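Local coordinates for protein yahD a copper inducible hydrolase (Lactococcus lactis subsp. lactis, PDB 3OG9) that is a copper-inducible alpha/beta hydrolase fold protein that binds D-malate in its pocket and probably acts as a hydrolase, at residues A[132-144]-A[160-174]. Sequence-based numbering, arbitrary orientation.
Sequences AFHGMQLEDFEQT and DMIVPQKNFGDLKGD
Asn167, near the start of helix 165-177, grips the backbone of Gln137 with both ends of its amide, a worked example of how one side chain can hold a loop as a neighbouring strand would. OD1 accepts the N-H of Gln137 at 2.7 Å, while ND2 donates to Gln137 O at 3.0 Å in a nearly straight bond (175°); both bonds use an in-plane carbonyl lone pair. Replacing Asn167 by an alanine takes away the amide, and the N-H and C=O of Gln137 would probably lose these mates, letting the loop shift on the helix.

Gln137 answers with its own side chain. With CG anti to the backbone N (chi1 -176°), the extended chain slants across the helix: CB lies by Asn167 OD1 (3.5 Å) and Leu171 CB, CG comes no nearer than 4.2 Å to Asp174 OD1, CD passes Asp170 CB, OE1 takes a hydrogen bond from Lys71, and NE2 reaches Asp174 OD1 at 2.7 Å, meeting it from above the carboxylate plane. A weak bond from Gln143 NE2 reaches the same oxygen.

Toward the pocket, Met136 CB rests on Val163 CG2 at 4.0 Å, and its CE lies against Ile162 O at 3.6 Å; this side chain also touches the bound D-malate. Asp160, its OD2 hydrogen-bonded to His191 and its OD1 closing an Asx turn onto Ile162 N, fits the acid of a Ser110-His191-Asp160 triad, the arrangement characteristic of alpha/beta hydrolases, with the acid in the loop after strand 151-156.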
loop_
_atom_site.group_PDB
_atom_site.type_symbol
_atom_site.label_atom_id
_atom_site.label_comp_id
_atom_site.label_asym_id
_atom_site.label_seq_id
_atom_site.Cartn_x
_atom_site.Cartn_y
_atom_site.Cartn_z
ATOM N N ALA A 132 1.605 -4.995 2.308
ATOM C CA ALA A 132 0.210 -4.488 2.351
ATOM C C ALA A 132 -0.506 -5.082 3.547
ATOM O O ALA A 132 -0.788 -6.270 3.544
ATOM C CB ALA A 132 -0.544 -4.886 1.086
ATOM N N PHE A 133 -0.792 -4.277 4.564
ATOM C CA PHE A 133 -1.572 -4.756 5.711
ATOM C C PHE A 133 -3.051 -4.569 5.491
ATOM O O PHE A 133 -3.519 -3.439 5.284
ATOM C CB PHE A 133 -1.153 -4.061 7.000
ATOM C CG PHE A 133 0.316 -4.238 7.352
ATOM C CD1 PHE A 133 0.815 -5.476 7.755
ATOM C CD2 PHE A 133 1.197 -3.146 7.313
ATOM C CE1 PHE A 133 2.195 -5.631 8.093
ATOM C CE2 PHE A 133 2.572 -3.298 7.652
ATOM C CZ PHE A 133 3.061 -4.527 8.038
ATOM N N HIS A 134 -3.779 -5.681 5.516
ATOM C CA HIS A 134 -5.234 -5.696 5.336
ATOM C C HIS A 134 -5.707 -5.012 4.056
ATOM O O HIS A 134 -6.663 -4.207 4.058
ATOM C CB HIS A 134 -5.925 -5.160 6.605
ATOM C CG HIS A 134 -5.538 -5.951 7.803
ATOM N ND1 HIS A 134 -5.948 -7.253 7.975
ATOM C CD2 HIS A 134 -4.676 -5.686 8.812
ATOM C CE1 HIS A 134 -5.371 -7.752 9.056
ATOM N NE2 HIS A 134 -4.602 -6.818 9.585
ATOM N N GLY A 135 -5.040 -5.386 2.962
ATOM C CA GLY A 135 -5.382 -4.917 1.639
ATOM C C GLY A 135 -6.454 -5.780 0.967
ATOM O O GLY A 135 -6.836 -6.880 1.451
ATOM N N MET A 136 -6.919 -5.294 -0.188
ATOM C CA MET A 136 -7.963 -5.951 -0.935
ATOM C C MET A 136 -7.894 -5.558 -2.387
ATOM O O MET A 136 -7.196 -4.614 -2.743
ATOM C CB MET A 136 -9.327 -5.545 -0.369
ATOM C CG MET A 136 -9.717 -4.063 -0.624
ATOM S SD MET A 136 -11.082 -3.579 0.448
ATOM C CE MET A 136 -12.253 -4.813 0.019
ATOM N N GLN A 137 -8.640 -6.285 -3.231
ATOM C CA GLN A 137 -8.807 -5.876 -4.625
ATOM C C GLN A 137 -9.827 -4.713 -4.734
ATOM O O GLN A 137 -10.940 -4.829 -4.234
ATOM C CB GLN A 137 -9.259 -7.092 -5.456
ATOM C CG GLN A 137 -9.357 -6.787 -6.924
ATOM C CD GLN A 137 -10.086 -7.825 -7.695
ATOM O OE1 GLN A 137 -11.295 -8.044 -7.491
ATOM N NE2 GLN A 137 -9.374 -8.476 -8.610
ATOM N N LEU A 138 -9.456 -3.620 -5.402
ATOM C CA LEU A 138 -10.362 -2.487 -5.647
ATOM C C LEU A 138 -11.206 -2.621 -6.944
ATOM O O LEU A 138 -12.336 -2.138 -7.005
ATOM C CB LEU A 138 -9.533 -1.196 -5.721
ATOM C CG LEU A 138 -8.834 -0.853 -4.408
ATOM C CD1 LEU A 138 -8.143 0.457 -4.581
ATOM C CD2 LEU A 138 -9.875 -0.805 -3.250
ATOM N N GLU A 139 -10.632 -3.253 -7.968
ATOM C CA GLU A 139 -11.279 -3.399 -9.256
ATOM C C GLU A 139 -10.748 -4.642 -9.986
ATOM O O GLU A 139 -9.619 -5.102 -9.742
ATOM C CB GLU A 139 -11.070 -2.127 -10.111
ATOM C CG GLU A 139 -9.616 -1.662 -10.123
ATOM C CD GLU A 139 -9.279 -0.707 -11.268
ATOM O OE1 GLU A 139 -10.178 -0.483 -12.147
ATOM O OE2 GLU A 139 -8.107 -0.212 -11.287
ATOM N N ASP A 140 -11.564 -5.188 -10.880
ATOM C CA ASP A 140 -11.116 -6.275 -11.749
ATOM C C ASP A 140 -10.815 -5.654 -13.116
ATOM O O ASP A 140 -11.617 -4.861 -13.630
ATOM C CB ASP A 140 -12.208 -7.340 -11.848
ATOM C CG ASP A 140 -11.715 -8.643 -12.487
ATOM O OD1 ASP A 140 -10.485 -8.823 -12.661
ATOM O OD2 ASP A 140 -12.567 -9.496 -12.813
ATOM N N PHE A 141 -9.653 -5.978 -13.687
ATOM C CA PHE A 141 -9.235 -5.451 -14.993
ATOM C C PHE A 141 -8.210 -6.375 -15.647
ATOM O O PHE A 141 -7.773 -7.330 -15.028
ATOM C CB PHE A 141 -8.668 -4.025 -14.873
ATOM C CG PHE A 141 -7.505 -3.902 -13.906
ATOM C CD1 PHE A 141 -6.190 -3.840 -14.383
ATOM C CD2 PHE A 141 -7.726 -3.830 -12.522
ATOM C CE1 PHE A 141 -5.109 -3.727 -13.498
ATOM C CE2 PHE A 141 -6.647 -3.712 -11.628
ATOM C CZ PHE A 141 -5.346 -3.668 -12.115
ATOM N N GLU A 142 -7.851 -6.084 -16.899
ATOM C CA GLU A 142 -6.779 -6.805 -17.603
ATOM C C GLU A 142 -5.417 -6.210 -17.242
ATOM O O GLU A 142 -5.081 -5.088 -17.666
ATOM C CB GLU A 142 -6.998 -6.775 -19.125
ATOM C CG GLU A 142 -6.052 -7.703 -19.905
ATOM C CD GLU A 142 -6.070 -7.444 -21.407
ATOM O OE1 GLU A 142 -7.180 -7.365 -21.969
ATOM O OE2 GLU A 142 -4.980 -7.322 -22.027
ATOM N N GLN A 143 -4.661 -6.948 -16.428
ATOM C CA GLN A 143 -3.300 -6.556 -16.036
ATOM C C GLN A 143 -2.360 -6.883 -17.181
ATOM O O GLN A 143 -2.240 -8.037 -17.558
ATOM C CB GLN A 143 -2.811 -7.342 -14.811
ATOM C CG GLN A 143 -3.330 -6.891 -13.450
ATOM C CD GLN A 143 -4.630 -7.575 -13.065
ATOM O OE1 GLN A 143 -4.917 -8.684 -13.521
ATOM N NE2 GLN A 143 -5.418 -6.923 -12.222
ATOM N N THR A 144 -1.700 -5.864 -17.726
ATOM C CA THR A 144 -0.640 -6.070 -18.714
ATOM C C THR A 144 0.701 -5.801 -18.045
ATOM O O THR A 144 1.615 -5.237 -18.680
ATOM C CB THR A 144 -0.752 -5.105 -19.926
ATOM O OG1 THR A 144 -0.519 -3.753 -19.493
ATOM C CG2 THR A 144 -2.135 -5.222 -20.626
ATOM N N ASP A 160 -12.147 -10.216 9.358
ATOM C CA ASP A 160 -12.209 -8.869 8.815
ATOM C C ASP A 160 -13.518 -8.674 8.063
ATOM O O ASP A 160 -13.704 -9.230 6.982
ATOM C CB ASP A 160 -11.010 -8.634 7.889
ATOM C CG ASP A 160 -10.858 -7.196 7.476
ATOM O OD1 ASP A 160 -11.850 -6.446 7.549
ATOM O OD2 ASP A 160 -9.764 -6.829 7.027
ATOM N N MET A 161 -14.426 -7.870 8.621
ATOM C CA MET A 161 -15.714 -7.606 7.978
ATOM C C MET A 161 -15.505 -6.827 6.671
ATOM O O MET A 161 -16.328 -6.899 5.752
ATOM N N ILE A 162 -14.399 -6.100 6.580
ATOM C CA ILE A 162 -14.177 -5.184 5.473
ATOM C C ILE A 162 -13.648 -5.876 4.223
ATOM O O ILE A 162 -13.958 -5.454 3.098
ATOM C CB ILE A 162 -13.304 -3.961 5.925
ATOM C CG1 ILE A 162 -14.065 -3.227 7.034
ATOM C CG2 ILE A 162 -12.977 -3.027 4.736
ATOM C CD1 ILE A 162 -13.294 -2.229 7.798
ATOM N N VAL A 163 -12.859 -6.937 4.407
ATOM C CA VAL A 163 -12.280 -7.632 3.279
ATOM C C VAL A 163 -12.906 -9.031 3.189
ATOM O O VAL A 163 -12.580 -9.900 3.990
ATOM C CB VAL A 163 -10.727 -7.735 3.382
ATOM C CG1 VAL A 163 -10.130 -8.570 2.224
ATOM C CG2 VAL A 163 -10.089 -6.337 3.464
ATOM N N PRO A 164 -13.795 -9.244 2.211
ATOM C CA PRO A 164 -14.348 -10.560 1.929
ATOM C C PRO A 164 -13.259 -11.555 1.535
ATOM O O PRO A 164 -12.304 -11.192 0.820
ATOM C CB PRO A 164 -15.245 -10.311 0.708
ATOM C CG PRO A 164 -15.588 -8.859 0.772
ATOM C CD PRO A 164 -14.334 -8.213 1.296
ATOM N N GLN A 165 -13.446 -12.813 1.933
ATOM C CA GLN A 165 -12.538 -13.876 1.537
ATOM C C GLN A 165 -12.354 -13.951 0.022
ATOM O O GLN A 165 -11.223 -14.047 -0.467
ATOM C CB GLN A 165 -13.028 -15.235 2.077
ATOM C CG GLN A 165 -12.203 -16.408 1.608
ATOM C CD GLN A 165 -12.622 -17.735 2.249
ATOM O OE1 GLN A 165 -12.549 -17.913 3.474
ATOM N NE2 GLN A 165 -13.031 -18.691 1.408
ATOM N N LYS A 166 -13.462 -13.908 -0.720
ATOM C CA LYS A 166 -13.387 -14.023 -2.182
ATOM C C LYS A 166 -12.569 -12.880 -2.727
ATOM O O LYS A 166 -11.773 -13.058 -3.654
ATOM C CB LYS A 166 -14.782 -14.032 -2.835
ATOM C CG LYS A 166 -14.739 -14.038 -4.409
ATOM C CD LYS A 166 -15.938 -14.750 -5.041
ATOM C CE LYS A 166 -17.181 -13.878 -5.075
ATOM N NZ LYS A 166 -18.399 -14.699 -5.428
ATOM N N ASN A 167 -12.802 -11.691 -2.181
ATOM C CA ASN A 167 -12.057 -10.521 -2.617
ATOM C C ASN A 167 -10.555 -10.695 -2.389
ATOM O O ASN A 167 -9.750 -10.445 -3.298
ATOM C CB ASN A 167 -12.546 -9.238 -1.925
ATOM C CG ASN A 167 -11.752 -8.016 -2.389
ATOM O OD1 ASN A 167 -10.521 -7.987 -2.263
ATOM N ND2 ASN A 167 -12.432 -7.055 -2.994
ATOM N N PHE A 168 -10.160 -11.095 -1.175
ATOM C CA PHE A 168 -8.739 -11.374 -0.928
ATOM C C PHE A 168 -8.155 -12.470 -1.853
ATOM O O PHE A 168 -7.038 -12.328 -2.328
ATOM C CB PHE A 168 -8.476 -11.660 0.557
ATOM C CG PHE A 168 -6.995 -11.664 0.918
ATOM C CD1 PHE A 168 -6.259 -10.462 0.951
ATOM C CD2 PHE A 168 -6.336 -12.879 1.201
ATOM C CE1 PHE A 168 -4.866 -10.464 1.273
ATOM C CE2 PHE A 168 -4.937 -12.901 1.517
ATOM C CZ PHE A 168 -4.204 -11.700 1.540
ATOM N N GLY A 169 -8.928 -13.526 -2.142
ATOM C CA GLY A 169 -8.543 -14.532 -3.168
ATOM C C GLY A 169 -8.269 -13.956 -4.552
ATOM O O GLY A 169 -7.358 -14.413 -5.289
ATOM N N ASP A 170 -9.079 -12.975 -4.945
ATOM C CA ASP A 170 -8.884 -12.289 -6.224
ATOM C C ASP A 170 -7.639 -11.420 -6.222
ATOM O O ASP A 170 -6.924 -11.358 -7.224
ATOM C CB ASP A 170 -10.123 -11.459 -6.637
ATOM C CG ASP A 170 -11.251 -12.319 -7.267
ATOM O OD1 ASP A 170 -10.979 -13.354 -7.963
ATOM O OD2 ASP A 170 -12.436 -11.944 -7.091
ATOM N N LEU A 171 -7.385 -10.717 -5.120
ATOM C CA LEU A 171 -6.142 -9.957 -5.006
ATOM C C LEU A 171 -4.893 -10.861 -5.118
ATOM O O LEU A 171 -3.966 -10.543 -5.840
ATOM C CB LEU A 171 -6.105 -9.181 -3.675
ATOM C CG LEU A 171 -4.759 -8.503 -3.383
ATOM C CD1 LEU A 171 -4.525 -7.348 -4.384
ATOM C CD2 LEU A 171 -4.764 -7.992 -1.932
ATOM N N LYS A 172 -4.881 -11.962 -4.381
ATOM C CA LYS A 172 -3.734 -12.883 -4.409
ATOM C C LYS A 172 -3.567 -13.446 -5.841
ATOM O O LYS A 172 -2.458 -13.507 -6.407
ATOM C CB LYS A 172 -4.006 -14.030 -3.433
ATOM C CG LYS A 172 -3.794 -13.706 -1.975
ATOM C CD LYS A 172 -3.838 -15.032 -1.172
ATOM C CE LYS A 172 -5.191 -15.731 -1.248
ATOM N NZ LYS A 172 -5.121 -17.006 -0.475
ATOM N N GLY A 173 -4.698 -13.828 -6.415
ATOM C CA GLY A 173 -4.744 -14.364 -7.788
ATOM C C GLY A 173 -4.212 -13.374 -8.809
ATOM O O GLY A 173 -3.424 -13.743 -9.678
ATOM N N ASP A 174 -4.639 -12.107 -8.736
ATOM C CA ASP A 174 -4.101 -11.093 -9.660
ATOM C C ASP A 174 -2.597 -10.955 -9.515
ATOM O O ASP A 174 -1.886 -10.904 -10.510
ATOM C CB ASP A 174 -4.761 -9.717 -9.465
ATOM C CG ASP A 174 -6.218 -9.675 -9.996
ATOM O OD1 ASP A 174 -6.907 -8.666 -9.751
ATOM O OD2 ASP A 174 -6.655 -10.624 -10.678
HETATM O O HOH W 1 -7.878 -8.432 6.248
HETATM O O HOH W 2 -13.050 -9.632 -5.879
HETATM O O HOH W 3 -9.446 -10.579 -10.387
HETATM O O HOH W 4 -6.827 -5.680 -8.974
HETATM O O HOH W 5 -6.994 -11.227 -13.165
HETATM O O HOH W 6 -2.586 -10.019 -12.968
#